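Side-chain contacts in hypothetical protein PH1789 (Pyrococcus horikoshii, PDB 1WR2), which is of unknown function but belongs to the ATP-grasp family: residues Pro184-Ile187 / Asp188-Val191; Val218-Lys221 / Gly222-Ala225; Val197-Leu200 / Val201-Lys205; Val21-Glu24 / Ala25-Leu29; Ile158-Lys161 / Asp162-Met166. All coordinates share one frame; numbering follows the deposited sequence.

Contact 1 of 5, residues Pro184-Ile187 / Asp188-Val191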
loop_
_atom_site.group_PDB
_atom_site.type_symbol
_atom_site.label_atom_id
_atom_site.label_comp_id
_atom_site.label_asym_id
_atom_site.label_seq_id
_atom_site.Cartn_x
_atom_site.Cartn_y
_atom_site.Cartn_z
ATOM N N PRO A 184 -11.448 11.098 -18.017
ATOM C CA PRO A 184 -11.620 11.115 -16.565
ATOM C C PRO A 184 -11.168 9.816 -15.921
ATOM O O PRO A 184 -11.306 8.739 -16.502
ATOM C CB PRO A 184 -13.115 11.345 -16.403
ATOM C CG PRO A 184 -13.678 10.606 -17.570
ATOM C CD PRO A 184 -12.754 11.020 -18.696
ATOM N N ALA A 185 -10.621 9.926 -14.717
ATOM C CA ALA A 185 -10.160 8.760 -13.984
ATOM C C ALA A 185 -11.389 7.972 -13.548
ATOM O O ALA A 185 -12.515 8.456 -13.656
ATOM C CB ALA A 185 -9.350 9.198 -12.772
ATOM N N ASP A 186 -11.173 6.759 -13.059
ATOM C CA ASP A 186 -12.280 5.930 -12.613
ATOM C C ASP A 186 -12.695 6.342 -11.203
ATOM O O ASP A 186 -12.263 5.740 -10.222
ATOM C CB ASP A 186 -11.878 4.454 -12.626
ATOM C CG ASP A 186 -13.067 3.527 -12.456
ATOM O OD1 ASP A 186 -13.952 3.835 -11.631
ATOM O OD2 ASP A 186 -13.113 2.482 -13.139
ATOM N N ILE A 187 -13.541 7.363 -11.110
ATOM C CA ILE A 187 -14.015 7.872 -9.826
ATOM C C ILE A 187 -14.714 6.818 -8.982
ATOM O O ILE A 187 -14.465 6.711 -7.782
ATOM C CB ILE A 187 -15.000 9.040 -10.022
ATOM C CG1 ILE A 187 -14.355 10.126 -10.887
ATOM C CG2 ILE A 187 -15.417 9.601 -8.670
ATOM C CD1 ILE A 187 -13.076 10.675 -10.327
ATOM N N ASP A 188 -15.605 6.057 -9.609
ATOM C CA ASP A 188 -16.346 5.008 -8.911
ATOM C C ASP A 188 -15.402 4.017 -8.238
ATOM O O ASP A 188 -15.697 3.478 -7.165
ATOM C CB ASP A 188 -17.255 4.274 -9.898
ATOM C CG ASP A 188 -18.388 5.149 -10.404
ATOM O OD1 ASP A 188 -18.114 6.263 -10.898
ATOM O OD2 ASP A 188 -19.555 4.718 -10.308
ATOM N N ALA A 189 -14.268 3.770 -8.882
ATOM C CA ALA A 189 -13.279 2.858 -8.335
ATOM C C ALA A 189 -12.700 3.493 -7.071
ATOM O O ALA A 189 -12.471 2.822 -6.067
ATOM C CB ALA A 189 -12.178 2.609 -9.359
ATOM N N ILE A 190 -12.471 4.798 -7.116
ATOM C CA ILE A 190 -11.937 5.476 -5.943
ATOM C C ILE A 190 -12.966 5.422 -4.827
ATOM O O ILE A 190 -12.632 5.152 -3.679
ATOM C CB ILE A 190 -11.602 6.935 -6.238
ATOM C CG1 ILE A 190 -10.602 7.009 -7.392
ATOM C CG2 ILE A 190 -11.022 7.584 -4.986
ATOM C CD1 ILE A 190 -10.281 8.407 -7.843
ATOM N N VAL A 191 -14.223 5.681 -5.168
ATOM C CA VAL A 191 -15.291 5.651 -4.179
ATOM C C VAL A 191 -15.357 4.286 -3.503
ATOM O O VAL A 191 -15.558 4.189 -2.292
ATOM C CB VAL A 191 -16.655 5.954 -4.835
ATOM C CG1 VAL A 191 -17.778 5.674 -3.858
ATOM C CG2 VAL A 191 -16.695 7.403 -5.291
#
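Asp-188, in the first turn of its helix, sets its CB 3.8 Å from Asp-186 OD1, while its own carboxylate stays apart from that of Asp-186: the two OD1 atoms are 4.9 Å from each other. At Ala-189 the contact turns polar. Its backbone N donates to Asp-186 OD1 at 2.8 Å, and the oxygen is met from above the carboxylate plane, 42° out of it. With its CG anti to the backbone N (chi1 -168°), Asp-186 folds the carboxylate back over this first turn, and Ala-189 CB lies against it. This is an N-cap: Asp-186 closes the start of helix 187-203 in the ATP-grasp domain, while its other oxygen, OD2, takes a hydrogen bond from Gly-224 N in the nearby hairpin loop. Ile-190 N follows with a bond to Asp-186 O, 3.3 Å long and in the carbonyl plane. Its side chain grazes that of Ile-187, CD1 to CD1 4.4 Å, and continues to Val-218 and to Ile-167 of helix 160-168. Val-191 N bonds to Ile-187 O at 2.8 Å (N-H...O angle 162°), a regular helical link, and Val-191 CG2 lies 4.2 Å from Ile-187 CG2.

Contact 2 of 5, residues Val218-Lys221 / Gly222-Ala225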
loop_
_atom_site.group_PDB
_atom_site.type_symbol
_atom_site.label_atom_id
_atom_site.label_comp_id
_atom_site.label_asym_id
_atom_site.label_seq_id
_atom_site.Cartn_x
_atom_site.Cartn_y
_atom_site.Cartn_z
ATOM N N VAL A 218 -4.848 4.996 -10.324
ATOM C CA VAL A 218 -6.237 4.997 -10.768
ATOM C C VAL A 218 -6.282 5.128 -12.283
ATOM O O VAL A 218 -5.765 6.085 -12.857
ATOM C CB VAL A 218 -7.045 6.148 -10.131
ATOM C CG1 VAL A 218 -8.492 6.091 -10.607
ATOM C CG2 VAL A 218 -7.000 6.036 -8.613
ATOM N N TYR A 219 -6.902 4.147 -12.928
ATOM C CA TYR A 219 -7.002 4.134 -14.376
ATOM C C TYR A 219 -8.259 4.844 -14.859
ATOM O O TYR A 219 -9.074 5.299 -14.058
ATOM C CB TYR A 219 -6.964 2.691 -14.874
ATOM C CG TYR A 219 -5.733 1.945 -14.400
ATOM C CD1 TYR A 219 -4.454 2.409 -14.710
ATOM C CD2 TYR A 219 -5.846 0.784 -13.633
ATOM C CE1 TYR A 219 -3.320 1.734 -14.270
ATOM C CE2 TYR A 219 -4.716 0.102 -13.185
ATOM C CZ TYR A 219 -3.461 0.580 -13.509
ATOM O OH TYR A 219 -2.346 -0.103 -13.094
ATOM N N ASN A 220 -8.415 4.938 -16.175
ATOM C CA ASN A 220 -9.564 5.626 -16.741
ATOM C C ASN A 220 -10.892 4.975 -16.397
ATOM O O ASN A 220 -10.939 3.866 -15.870
ATOM C CB ASN A 220 -9.401 5.754 -18.254
ATOM C CG ASN A 220 -8.073 6.381 -18.635
ATOM O OD1 ASN A 220 -7.647 7.370 -18.035
ATOM N ND2 ASN A 220 -7.415 5.810 -19.635
ATOM N N LYS A 221 -11.972 5.687 -16.696
ATOM C CA LYS A 221 -13.321 5.224 -16.400
ATOM C C LYS A 221 -13.569 3.766 -16.763
ATOM O O LYS A 221 -13.194 3.307 -17.843
ATOM C CB LYS A 221 -14.338 6.119 -17.116
ATOM C CG LYS A 221 -15.763 6.017 -16.579
ATOM C CD LYS A 221 -16.649 7.087 -17.208
ATOM C CE LYS A 221 -18.050 7.097 -16.610
ATOM N NZ LYS A 221 -18.790 5.830 -16.861
ATOM N N GLY A 222 -14.196 3.043 -15.840
ATOM C CA GLY A 222 -14.518 1.647 -16.072
ATOM C C GLY A 222 -13.403 0.617 -15.993
ATOM O O GLY A 222 -13.651 -0.566 -16.228
ATOM N N GLU A 223 -12.182 1.032 -15.669
ATOM C CA GLU A 223 -11.093 0.065 -15.582
ATOM C C GLU A 223 -10.392 0.009 -14.223
ATOM O O GLU A 223 -9.214 -0.341 -14.129
ATOM C CB GLU A 223 -10.087 0.306 -16.708
ATOM C CG GLU A 223 -9.488 1.683 -16.749
ATOM C CD GLU A 223 -8.894 2.004 -18.105
ATOM O OE1 GLU A 223 -8.188 3.027 -18.221
ATOM O OE2 GLU A 223 -9.141 1.237 -19.059
ATOM N N GLY A 224 -11.143 0.355 -13.182
ATOM C CA GLY A 224 -10.654 0.306 -11.813
ATOM C C GLY A 224 -9.365 0.996 -11.405
ATOM O O GLY A 224 -8.927 1.976 -12.009
ATOM N N ALA A 225 -8.764 0.470 -10.341
ATOM C CA ALA A 225 -7.522 1.004 -9.798
ATOM C C ALA A 225 -6.713 -0.120 -9.161
ATOM O O ALA A 225 -7.187 -1.253 -9.058
ATOM C CB ALA A 225 -7.833 2.071 -8.762
#
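Glu-223 folds back over the turn onto Tyr-219 and Asn-220. Its CG occupies the crowded position between backbone N and carbonyl carbon (chi1 57°), and from there the extended chain carries OE1 to 2.8 Å from Asn-220 N. The N-H...O angle of 123° marks that bond as weak. The carboxylate runs alongside the Asn-220 side chain, both pointing the same way, with amide and carboxylate planes 32° apart. Glu-223 CG also lies 3.3 Å from Tyr-219 CB. Glu-223 O lies at the edge of the tyrosine ring, near its plane, 3.6 Å from Tyr-219 CD2, and Tyr-219 N donates to Gly-224 O at 3.1 Å. The far end of the ring is held elsewhere: OH bonds to Lys-117 O, and the Lys-117 side chain makes a cation-pi contact with the ring. Gly-222 takes the third place of a type II beta turn running from Asn-220 to Glu-223, where its positive phi is expected. The 3.1 Å bond from Glu-223 N to Asn-220 O closes that turn, although the oxygen is less surely placed. The loop thus joins strands 208-218 and 225-234 as a beta hairpin, whose last bridge, the antiparallel non-hydrogen-bonded pair Val-218 and Ala-225, packs on helix 187-203 through Ile-190 and Met-193.

Contact 3 of 5, residues Val197-Leu200 / Val201-Lys205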
loop_
_atom_site.group_PDB
_atom_site.type_symbol
_atom_site.label_atom_id
_atom_site.label_comp_id
_atom_site.label_asym_id
_atom_site.label_seq_id
_atom_site.Cartn_x
_atom_site.Cartn_y
_atom_site.Cartn_z
ATOM N N VAL A 197 -11.966 0.874 2.693
ATOM C CA VAL A 197 -11.027 1.226 3.757
ATOM C C VAL A 197 -11.795 1.643 5.000
ATOM O O VAL A 197 -11.416 1.307 6.125
ATOM C CB VAL A 197 -10.092 2.388 3.339
ATOM C CG1 VAL A 197 -9.299 2.888 4.553
ATOM C CG2 VAL A 197 -9.146 1.911 2.250
ATOM N N SER A 198 -12.879 2.387 4.792
ATOM C CA SER A 198 -13.718 2.855 5.890
ATOM C C SER A 198 -14.248 1.662 6.686
ATOM O O SER A 198 -14.239 1.670 7.913
ATOM C CB SER A 198 -14.888 3.677 5.326
ATOM O OG SER A 198 -15.758 4.135 6.344
ATOM N N LYS A 199 -14.703 0.640 5.967
ATOM C CA LYS A 199 -15.244 -0.581 6.569
ATOM C C LYS A 199 -14.149 -1.303 7.346
ATOM O O LYS A 199 -14.326 -1.678 8.510
ATOM C CB LYS A 199 -15.803 -1.484 5.460
ATOM C CG LYS A 199 -16.168 -2.899 5.893
ATOM C CD LYS A 199 -17.177 -2.909 7.035
ATOM C CE LYS A 199 -17.532 -4.338 7.437
ATOM N NZ LYS A 199 -18.393 -4.374 8.647
ATOM N N LEU A 200 -13.012 -1.482 6.688
ATOM C CA LEU A 200 -11.857 -2.143 7.279
ATOM C C LEU A 200 -11.445 -1.456 8.584
ATOM O O LEU A 200 -11.250 -2.114 9.609
ATOM C CB LEU A 200 -10.696 -2.119 6.267
ATOM C CG LEU A 200 -9.350 -2.800 6.541
ATOM C CD1 LEU A 200 -8.586 -2.880 5.239
ATOM C CD2 LEU A 200 -8.541 -2.039 7.576
ATOM N N VAL A 201 -11.328 -0.132 8.545
ATOM C CA VAL A 201 -10.928 0.632 9.724
ATOM C C VAL A 201 -11.984 0.613 10.831
ATOM O O VAL A 201 -11.649 0.500 12.015
ATOM C CB VAL A 201 -10.612 2.093 9.344
ATOM C CG1 VAL A 201 -10.203 2.891 10.581
ATOM C CG2 VAL A 201 -9.499 2.112 8.299
ATOM N N ASP A 202 -13.250 0.727 10.449
ATOM C CA ASP A 202 -14.327 0.711 11.434
ATOM C C ASP A 202 -14.304 -0.647 12.154
ATOM O O ASP A 202 -14.353 -0.716 13.380
ATOM C CB ASP A 202 -15.665 0.957 10.726
ATOM C CG ASP A 202 -16.808 1.239 11.695
ATOM O OD1 ASP A 202 -16.589 1.934 12.703
ATOM O OD2 ASP A 202 -17.936 0.777 11.430
ATOM N N ASP A 203 -14.195 -1.725 11.385
ATOM C CA ASP A 203 -14.142 -3.073 11.947
ATOM C C ASP A 203 -12.963 -3.265 12.884
ATOM O O ASP A 203 -13.101 -3.825 13.976
ATOM C CB ASP A 203 -14.016 -4.104 10.833
ATOM C CG ASP A 203 -15.337 -4.467 10.230
ATOM O OD1 ASP A 203 -16.328 -3.753 10.494
ATOM O OD2 ASP A 203 -15.379 -5.464 9.490
ATOM N N LEU A 204 -11.802 -2.793 12.443
ATOM C CA LEU A 204 -10.572 -2.949 13.199
ATOM C C LEU A 204 -10.130 -1.715 13.973
ATOM O O LEU A 204 -8.944 -1.572 14.270
ATOM C CB LEU A 204 -9.458 -3.364 12.239
ATOM C CG LEU A 204 -9.799 -4.482 11.247
ATOM C CD1 LEU A 204 -8.706 -4.566 10.191
ATOM C CD2 LEU A 204 -9.954 -5.807 11.977
ATOM N N LYS A 205 -11.063 -0.830 14.315
ATOM C CA LYS A 205 -10.688 0.384 15.032
ATOM C C LYS A 205 -9.884 0.186 16.318
ATOM O O LYS A 205 -9.115 1.067 16.708
ATOM C CB LYS A 205 -11.916 1.261 15.311
ATOM C CG LYS A 205 -13.046 0.608 16.071
ATOM C CD LYS A 205 -14.116 1.651 16.372
ATOM C CE LYS A 205 -15.415 1.015 16.842
ATOM N NZ LYS A 205 -16.075 0.233 15.749
#
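A CG anti to the backbone N (chi1 169°) and a bend at chi2 (57°) turn the Lys-199 chain along its helix toward Asp-203, whose own CG is set beside its backbone N (chi1 -84°). The two side chains cross obliquely, and NZ reaches Asp-203 OD1 at 2.8 Å, on the oxygen's syn lone pair. This is a salt bridge between residues four apart on helix 187-203, an amphipathic helix of the ATP-grasp domain that lays its other side on the sheet. Asp-203 has a second partner, since its OD2 is hydrogen-bonded to Tyr-32 OH. On the apolar side, Val-197 and Val-201 run side by side, with CG1 of the first 3.8 Å from CG2 of the second, and both face strands 133-140 and 208-218. Leu-200 meets Leu-204 at an angle, CD2 to CD1 3.6 Å. Both leucines also touch Val-28 of helix 22-30. Ser-198 sits apart from these pairs, and its OG accepts a hydrogen bond from Ile-158 N. The backbone bonds continue in regular steps from Val-201 N to Leu-204 N, and Leu-204 is the first residue to leave helical angles. Just beyond it, the Lys-205 chain turns back over the helix end, and its NZ donates to Asp-202 O at 3.1 Å.

Contact 4 of 5, residues Val21-Glu24 / Ala25-Leu29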
loop_
_atom_site.group_PDB
_atom_site.type_symbol
_atom_site.label_atom_id
_atom_site.label_comp_id
_atom_site.label_asym_id
_atom_site.label_seq_id
_atom_site.Cartn_x
_atom_site.Cartn_y
_atom_site.Cartn_z
ATOM N N VAL A 21 4.733 -4.985 7.791
ATOM C CA VAL A 21 5.507 -4.841 6.559
ATOM C C VAL A 21 4.528 -4.883 5.390
ATOM O O VAL A 21 3.390 -5.306 5.546
ATOM C CB VAL A 21 6.582 -5.956 6.415
ATOM C CG1 VAL A 21 7.614 -5.819 7.539
ATOM C CG2 VAL A 21 5.935 -7.318 6.456
ATOM N N GLU A 22 4.968 -4.436 4.223
ATOM C CA GLU A 22 4.098 -4.368 3.057
ATOM C C GLU A 22 3.233 -5.593 2.776
ATOM O O GLU A 22 2.035 -5.453 2.551
ATOM C CB GLU A 22 4.915 -4.034 1.806
ATOM C CG GLU A 22 4.072 -3.745 0.573
ATOM C CD GLU A 22 4.914 -3.338 -0.627
ATOM O OE1 GLU A 22 6.115 -3.032 -0.448
ATOM O OE2 GLU A 22 4.368 -3.316 -1.746
ATOM N N TYR A 23 3.813 -6.791 2.804
ATOM C CA TYR A 23 3.011 -7.966 2.496
ATOM C C TYR A 23 1.966 -8.255 3.554
ATOM O O TYR A 23 0.891 -8.749 3.229
ATOM C CB TYR A 23 3.900 -9.201 2.234
ATOM C CG TYR A 23 4.429 -9.910 3.458
ATOM C CD1 TYR A 23 3.617 -10.761 4.208
ATOM C CD2 TYR A 23 5.748 -9.731 3.869
ATOM C CE1 TYR A 23 4.113 -11.417 5.345
ATOM C CE2 TYR A 23 6.251 -10.376 4.996
ATOM C CZ TYR A 23 5.430 -11.214 5.729
ATOM O OH TYR A 23 5.928 -11.828 6.848
ATOM N N GLU A 24 2.257 -7.929 4.815
ATOM C CA GLU A 24 1.293 -8.172 5.900
ATOM C C GLU A 24 0.142 -7.182 5.803
ATOM O O GLU A 24 -1.014 -7.537 6.019
ATOM C CB GLU A 24 1.957 -8.018 7.272
ATOM C CG GLU A 24 3.110 -8.965 7.506
ATOM C CD GLU A 24 3.891 -8.627 8.761
ATOM O OE1 GLU A 24 4.085 -7.423 9.029
ATOM O OE2 GLU A 24 4.318 -9.563 9.465
ATOM N N ALA A 25 0.470 -5.929 5.504
ATOM C CA ALA A 25 -0.543 -4.887 5.354
ATOM C C ALA A 25 -1.487 -5.282 4.219
ATOM O O ALA A 25 -2.711 -5.259 4.374
ATOM C CB ALA A 25 0.125 -3.549 5.040
ATOM N N LYS A 26 -0.916 -5.658 3.080
ATOM C CA LYS A 26 -1.721 -6.039 1.925
ATOM C C LYS A 26 -2.637 -7.234 2.163
ATOM O O LYS A 26 -3.695 -7.340 1.541
ATOM C CB LYS A 26 -0.822 -6.269 0.718
ATOM C CG LYS A 26 -0.283 -4.964 0.158
ATOM C CD LYS A 26 0.711 -5.212 -0.950
ATOM C CE LYS A 26 1.148 -3.916 -1.607
ATOM N NZ LYS A 26 2.180 -4.204 -2.652
ATOM N N GLN A 27 -2.239 -8.129 3.057
ATOM C CA GLN A 27 -3.078 -9.268 3.396
ATOM C C GLN A 27 -4.332 -8.705 4.067
ATOM O O GLN A 27 -5.439 -9.178 3.833
ATOM C CB GLN A 27 -2.348 -10.205 4.359
ATOM C CG GLN A 27 -1.335 -11.126 3.688
ATOM C CD GLN A 27 -0.520 -11.916 4.697
ATOM O OE1 GLN A 27 0.455 -11.413 5.259
ATOM N NE2 GLN A 27 -0.930 -13.153 4.949
ATOM N N VAL A 28 -4.152 -7.691 4.911
ATOM C CA VAL A 28 -5.293 -7.076 5.579
ATOM C C VAL A 28 -6.187 -6.425 4.523
ATOM O O VAL A 28 -7.413 -6.564 4.552
ATOM C CB VAL A 28 -4.838 -6.001 6.584
ATOM C CG1 VAL A 28 -6.050 -5.283 7.164
ATOM C CG2 VAL A 28 -4.024 -6.645 7.696
ATOM N N LEU A 29 -5.563 -5.729 3.581
ATOM C CA LEU A 29 -6.296 -5.057 2.525
ATOM C C LEU A 29 -7.086 -6.039 1.663
ATOM O O LEU A 29 -8.270 -5.822 1.405
ATOM C CB LEU A 29 -5.339 -4.230 1.661
ATOM C CG LEU A 29 -4.522 -3.162 2.413
ATOM C CD1 LEU A 29 -3.712 -2.342 1.416
ATOM C CD2 LEU A 29 -5.442 -2.246 3.194
#
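Glu-22 and Lys-26 lie side by side and point the same way, one turn apart on helix 22-30. Their methylenes run together, Glu-22 CG 3.7 Å from Lys-26 CE, before the charges meet in a salt bridge: Lys-26 NZ approaches Glu-22 OE2 by the oxygen's anti lone pair. The modelled separation of these two atoms, 2.5 Å, is short, and its exact value deserves caution. Tyr-23 and Gln-27 are likewise alongside each other on another side of the helix, ring and amide planes 32° apart. One face of the tyrosine ring is covered by Glu-24 CG, which stands 3.4 Å above the plane and toward the rim. Glu-24 keeps its CG beside its own backbone N (chi1 -60°), and this turns the carboxylate back to the start of the helix. There OE1 receives Val-21 N at 2.8 Å, on the anti side. The bond resembles one arm of a capping box, although Val-21, at the N-cap, has no polar side chain to return it. Ala-25 and Val-28 lean on strand 225-234, placing this helix of the ATP-grasp domain against the larger sheet. Glu-24 forms a separate salt bridge with Arg-17. Buried Glu-22 also has Lys-62 and Lys-71, and Lys-26 has Glu-39 and Val-228 O. The chemistry implies an ionic network in which Lys-62 and Lys-71 probably also offset the Asp-229 carboxylate close to Glu-22.

Contact 5 of 5, residues Ile158-Lys161 / Asp162-Met166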
loop_
_atom_site.group_PDB
_atom_site.type_symbol
_atom_site.label_atom_id
_atom_site.label_comp_id
_atom_site.label_asym_id
_atom_site.label_seq_id
_atom_site.Cartn_x
_atom_site.Cartn_y
_atom_site.Cartn_z
ATOM N N ILE A 158 -17.619 6.312 6.802
ATOM C CA ILE A 158 -18.150 7.294 5.868
ATOM C C ILE A 158 -19.230 6.642 5.014
ATOM O O ILE A 158 -19.278 5.419 4.883
ATOM C CB ILE A 158 -17.052 7.831 4.921
ATOM C CG1 ILE A 158 -16.498 6.684 4.067
ATOM C CG2 ILE A 158 -15.934 8.486 5.729
ATOM C CD1 ILE A 158 -15.444 7.105 3.060
ATOM N N THR A 159 -20.099 7.466 4.439
ATOM C CA THR A 159 -21.153 6.972 3.572
ATOM C C THR A 159 -20.676 7.201 2.150
ATOM O O THR A 159 -19.652 7.858 1.935
ATOM C CB THR A 159 -22.467 7.739 3.809
ATOM O OG1 THR A 159 -22.230 9.143 3.663
ATOM C CG2 THR A 159 -22.990 7.465 5.216
ATOM N N GLU A 160 -21.393 6.654 1.175
ATOM C CA GLU A 160 -20.991 6.845 -0.209
ATOM C C GLU A 160 -21.043 8.327 -0.543
ATOM O O GLU A 160 -20.264 8.813 -1.364
ATOM C CB GLU A 160 -21.898 6.070 -1.166
ATOM C CG GLU A 160 -21.518 6.313 -2.615
ATOM C CD GLU A 160 -22.341 5.510 -3.589
ATOM O OE1 GLU A 160 -22.134 5.681 -4.808
ATOM O OE2 GLU A 160 -23.187 4.707 -3.142
ATOM N N LYS A 161 -21.968 9.042 0.090
ATOM C CA LYS A 161 -22.095 10.481 -0.131
ATOM C C LYS A 161 -20.796 11.155 0.304
ATOM O O LYS A 161 -20.256 12.003 -0.413
ATOM C CB LYS A 161 -23.265 11.052 0.675
ATOM C CG LYS A 161 -23.299 12.576 0.727
ATOM C CD LYS A 161 -24.422 13.084 1.624
ATOM C CE LYS A 161 -25.783 12.627 1.115
ATOM N NZ LYS A 161 -26.061 13.145 -0.257
ATOM N N ASP A 162 -20.306 10.777 1.485
ATOM C CA ASP A 162 -19.056 11.326 2.007
ATOM C C ASP A 162 -17.928 11.080 1.008
ATOM O O ASP A 162 -17.160 11.993 0.673
ATOM C CB ASP A 162 -18.673 10.662 3.332
ATOM C CG ASP A 162 -19.593 11.039 4.475
ATOM O OD1 ASP A 162 -20.134 12.166 4.471
ATOM O OD2 ASP A 162 -19.753 10.207 5.394
ATOM N N ALA A 163 -17.842 9.837 0.538
ATOM C CA ALA A 163 -16.811 9.420 -0.411
ATOM C C ALA A 163 -16.798 10.212 -1.711
ATOM O O ALA A 163 -15.751 10.700 -2.133
ATOM C CB ALA A 163 -16.962 7.936 -0.717
ATOM N N ARG A 164 -17.950 10.336 -2.360
ATOM C CA ARG A 164 -18.006 11.077 -3.620
ATOM C C ARG A 164 -17.738 12.552 -3.369
ATOM O O ARG A 164 -17.098 13.229 -4.172
ATOM C CB ARG A 164 -19.374 10.894 -4.291
ATOM C CG ARG A 164 -19.619 9.467 -4.724
ATOM C CD ARG A 164 -20.964 9.261 -5.389
ATOM N NE ARG A 164 -21.105 7.860 -5.767
ATOM C CZ ARG A 164 -20.391 7.267 -6.720
ATOM N NH1 ARG A 164 -19.490 7.959 -7.411
ATOM N NH2 ARG A 164 -20.549 5.971 -6.953
ATOM N N LYS A 165 -18.217 13.033 -2.230
ATOM C CA LYS A 165 -18.049 14.420 -1.851
ATOM C C LYS A 165 -16.579 14.762 -1.556
ATOM O O LYS A 165 -16.050 15.729 -2.101
ATOM C CB LYS A 165 -18.931 14.708 -0.634
ATOM C CG LYS A 165 -19.123 16.176 -0.291
ATOM C CD LYS A 165 -20.165 16.315 0.820
ATOM C CE LYS A 165 -20.285 17.742 1.336
ATOM N NZ LYS A 165 -21.243 17.821 2.473
ATOM N N MET A 166 -15.913 13.972 -0.715
ATOM C CA MET A 166 -14.517 14.275 -0.391
ATOM C C MET A 166 -13.607 14.168 -1.617
ATOM O O MET A 166 -12.524 14.750 -1.648
ATOM C CB MET A 166 -14.007 13.373 0.742
ATOM C CG MET A 166 -13.852 11.914 0.404
ATOM S SD MET A 166 -13.542 10.932 1.891
ATOM C CE MET A 166 -11.917 11.542 2.377
#
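Thr-159 and Asp-162 grip each other at the start of helix 160-168. Thr-159 N donates to Asp-162 OD2 at 2.9 Å with an N-H...O angle of 165°, the oxygen being met from above the carboxylate plane. In return Asp-162 N donates to Thr-159 OG1, a weak bond of 3.3 Å. The reciprocal pair is a capping box with Thr-159 as N-cap. On another side of the helix, Glu-160 and Arg-164 lie side by side and point the same way, and a single oxygen, Glu-160 OE1, takes both Arg-164 NE at 2.6 Å and Arg-164 NH2 at 2.7 Å in a salt bridge. This is a side-on grip: OE1 lies at the edge of the guanidinium group and in its plane, while the carboxylate itself is turned 49° from that plane. On the inner side, Ile-158 CB packs on Asp-162 CB at 3.6 Å, and Ile-158 CD1 extends to Ala-163 CB at 4.2 Å.

Thr-159 OG1 sits between its backbone N and carbonyl carbon (chi1 55°), which turns it to the helix start, and both Glu-160 and Arg-164 are drawn out in extended chains. Further out, a hydrogen bond from Ile-158 N to Ser-198 OG holds the residue before the cap. Arg-164 NH2 has only a long, weak pairing with Asp-188, and Asp-162 OD1 one with Arg-154. The helix belongs to the ATP-grasp domain. Glu-160 and Arg-164 touch Val-191 of helix 187-203, Ile-158 inserts against Leu-194 and Leu-195 of the same helix and Ile-136 of strand 133-140, and Met-166 touches Phe-138.

Contacts 3 and 4 are buried, contacts 1 and 5 partly so, and contact 2 lies at the surface. Contacts 1 and 3 occupy the two ends of helix 187-203, their centres about 21 Å apart, and contact 5 borders that helix from helix 160-168. Contacts 1 and 2 touch directly, Asp-186 N being 2.7 Å from Tyr-219 O, whereas contacts 3 and 4 meet through apolar atoms, Leu-200 CD1 and Leu-29 CD2 3.8 Å apart. An N-cap side chain closes a helix start in contacts 1 (aspartate) and 5 (threonine), and ion pairs four residues apart recur in contacts 3, 4 and 5. In contact 4 the pair is buried and joined by further charges, while that of contact 5 involves an exposed glutamate.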